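Local structure of MxaA (Stigmatella aurantiaca, 4W4T) at residues L284-Y289 with T393-V398. The protein contains, in this C-terminal part, the NADPH-binding reductase domain that ends the myxalamid polyketide-nonribosomal peptide assembly line, probably releasing its product by reduction. Numbering follows the deposited sequence.
Sequences LTPVDY and TSCPSV
Cys-395 lies across one face of the Tyr-289 ring: its CB stands 3.6 Å from the ring centroid and only 6° off the normal, a CH-pi contact. With SG anti to the backbone N (chi1 -169°), the sulfur is displaced from over the centre toward Tyr-289 CD2 (3.7 Å), 31° off the normal, an oblique sulfur-aromatic contact, and reaches CD of Pro-286 at 3.8 Å. The Ser-394 to Cys-395 peptide runs past the ring, Cys-395 N 3.4 Å from Tyr-289 CD1. Thr-393 CG2 comes obliquely to CD1 of Tyr-289 at 3.7 Å, from the side of the ring plane away from Cys-395. The Thr-285 methyl sits in plane at the CD2/CE2 edge.

Apolar packing continues along both chains. The Pro-286 and Pro-396 rings lie alongside each other, running opposite ways, CG to CG 3.9 Å; Val-398 CG2 packs on Leu-284 CB at 3.9 Å.

Three polar side chains hydrogen-bond outside the contact: Thr-393 OG1 to Asp-296 OD2, Asp-288 OD2 to Ser-251 OG, Thr-285 OG1 to Asp-283 OD2.

Pro-286 is the N-cap of helix 287-298, its O receiving Tyr-289 N at 3.0 Å. The loop before helix 400-412 thus packs against a strand-to-helix junction of the Rossmann-fold, short-chain-dehydrogenase-type reductase, where strand 285-286 pairs in parallel with strand 239-248.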
loop_
_atom_site.group_PDB
_atom_site.type_symbol
_atom_site.label_atom_id
_atom_site.label_comp_id
_atom_site.label_asym_id
_atom_site.label_seq_id
_atom_site.Cartn_x
_atom_site.Cartn_y
_atom_site.Cartn_z
ATOM N N LEU A 284 -16.434 -14.263 -13.561
ATOM C CA LEU A 284 -16.377 -12.973 -14.240
ATOM C C LEU A 284 -17.788 -12.639 -14.673
ATOM O O LEU A 284 -18.354 -13.310 -15.541
ATOM C CB LEU A 284 -15.447 -12.990 -15.450
ATOM C CG LEU A 284 -13.932 -12.954 -15.245
ATOM C CD1 LEU A 284 -13.409 -14.337 -14.937
ATOM C CD2 LEU A 284 -13.295 -12.429 -16.510
ATOM N N THR A 285 -18.357 -11.617 -14.049
ATOM C CA THR A 285 -19.753 -11.263 -14.259
ATOM C C THR A 285 -19.854 -9.873 -14.877
ATOM O O THR A 285 -19.669 -8.874 -14.181
ATOM C CB THR A 285 -20.521 -11.286 -12.932
ATOM O OG1 THR A 285 -20.259 -12.517 -12.242
ATOM C CG2 THR A 285 -22.010 -11.156 -13.175
ATOM N N PRO A 286 -20.122 -9.802 -16.190
ATOM C CA PRO A 286 -20.157 -8.501 -16.864
ATOM C C PRO A 286 -21.144 -7.508 -16.229
ATOM O O PRO A 286 -22.255 -7.889 -15.861
ATOM C CB PRO A 286 -20.593 -8.860 -18.277
ATOM C CG PRO A 286 -20.030 -10.255 -18.490
ATOM C CD PRO A 286 -20.239 -10.927 -17.149
ATOM N N VAL A 287 -20.741 -6.249 -16.150
ATOM C CA VAL A 287 -21.546 -5.223 -15.459
ATOM C C VAL A 287 -22.936 -5.030 -16.093
ATOM O O VAL A 287 -23.900 -4.700 -15.379
ATOM C CB VAL A 287 -20.804 -3.876 -15.410
ATOM C CG1 VAL A 287 -20.686 -3.245 -16.802
ATOM C CG2 VAL A 287 -21.498 -2.924 -14.413
ATOM N N ASP A 288 -23.069 -5.275 -17.404
ATOM C CA ASP A 288 -24.392 -5.130 -18.029
ATOM C C ASP A 288 -25.372 -6.207 -17.545
ATOM O O ASP A 288 -26.575 -5.951 -17.436
ATOM C CB ASP A 288 -24.329 -5.111 -19.570
ATOM C CG ASP A 288 -23.400 -6.179 -20.169
ATOM O OD1 ASP A 288 -22.306 -6.405 -19.622
ATOM O OD2 ASP A 288 -23.775 -6.759 -21.220
ATOM N N TYR A 289 -24.872 -7.380 -17.184
ATOM C CA TYR A 289 -25.744 -8.376 -16.573
ATOM C C TYR A 289 -26.132 -8.001 -15.136
ATOM O O TYR A 289 -27.288 -8.151 -14.747
ATOM C CB TYR A 289 -25.088 -9.756 -16.584
ATOM C CG TYR A 289 -25.860 -10.778 -15.784
ATOM C CD1 TYR A 289 -27.110 -11.236 -16.216
ATOM C CD2 TYR A 289 -25.351 -11.279 -14.593
ATOM C CE1 TYR A 289 -27.812 -12.162 -15.487
ATOM C CE2 TYR A 289 -26.040 -12.216 -13.859
ATOM C CZ TYR A 289 -27.273 -12.650 -14.307
ATOM O OH TYR A 289 -27.963 -13.574 -13.570
ATOM N N THR A 393 -32.826 -11.133 -19.657
ATOM C CA THR A 393 -31.581 -10.906 -18.912
ATOM C C THR A 393 -30.890 -12.225 -18.600
ATOM O O THR A 393 -31.402 -13.065 -17.851
ATOM C CB THR A 393 -31.836 -10.125 -17.614
ATOM O OG1 THR A 393 -32.397 -8.850 -17.947
ATOM C CG2 THR A 393 -30.520 -9.919 -16.828
ATOM N N SER A 394 -29.722 -12.392 -19.207
ATOM C CA SER A 394 -28.943 -13.613 -19.100
ATOM C C SER A 394 -27.479 -13.215 -19.101
ATOM O O SER A 394 -27.095 -12.295 -19.813
ATOM C CB SER A 394 -29.269 -14.555 -20.268
ATOM O OG SER A 394 -28.496 -15.737 -20.227
ATOM N N CYS A 395 -26.660 -13.900 -18.314
ATOM C CA CYS A 395 -25.258 -13.531 -18.196
ATOM C C CYS A 395 -24.448 -14.001 -19.400
ATOM O O CYS A 395 -24.566 -15.151 -19.815
ATOM C CB CYS A 395 -24.667 -14.111 -16.919
ATOM S SG CYS A 395 -23.036 -13.455 -16.506
ATOM N N PRO A 396 -23.646 -13.103 -19.984
ATOM C CA PRO A 396 -22.766 -13.507 -21.085
ATOM C C PRO A 396 -21.773 -14.575 -20.640
ATOM O O PRO A 396 -21.349 -14.615 -19.485
ATOM C CB PRO A 396 -22.049 -12.210 -21.466
ATOM C CG PRO A 396 -22.962 -11.108 -20.989
ATOM C CD PRO A 396 -23.644 -11.649 -19.765
ATOM N N SER A 397 -21.433 -15.465 -21.565
ATOM C CA SER A 397 -20.418 -16.476 -21.334
ATOM C C SER A 397 -19.027 -15.870 -21.358
ATOM O O SER A 397 -18.773 -14.903 -22.083
ATOM C CB SER A 397 -20.492 -17.573 -22.401
ATOM O OG SER A 397 -21.809 -18.073 -22.513
ATOM N N VAL A 398 -18.119 -16.449 -20.583
ATOM C CA VAL A 398 -16.723 -16.053 -20.679
ATOM C C VAL A 398 -16.099 -16.910 -21.778
ATOM O O VAL A 398 -16.082 -18.139 -21.687
ATOM C CB VAL A 398 -15.972 -16.224 -19.360
ATOM C CG1 VAL A 398 -14.494 -15.819 -19.528
ATOM C CG2 VAL A 398 -16.624 -15.379 -18.276
#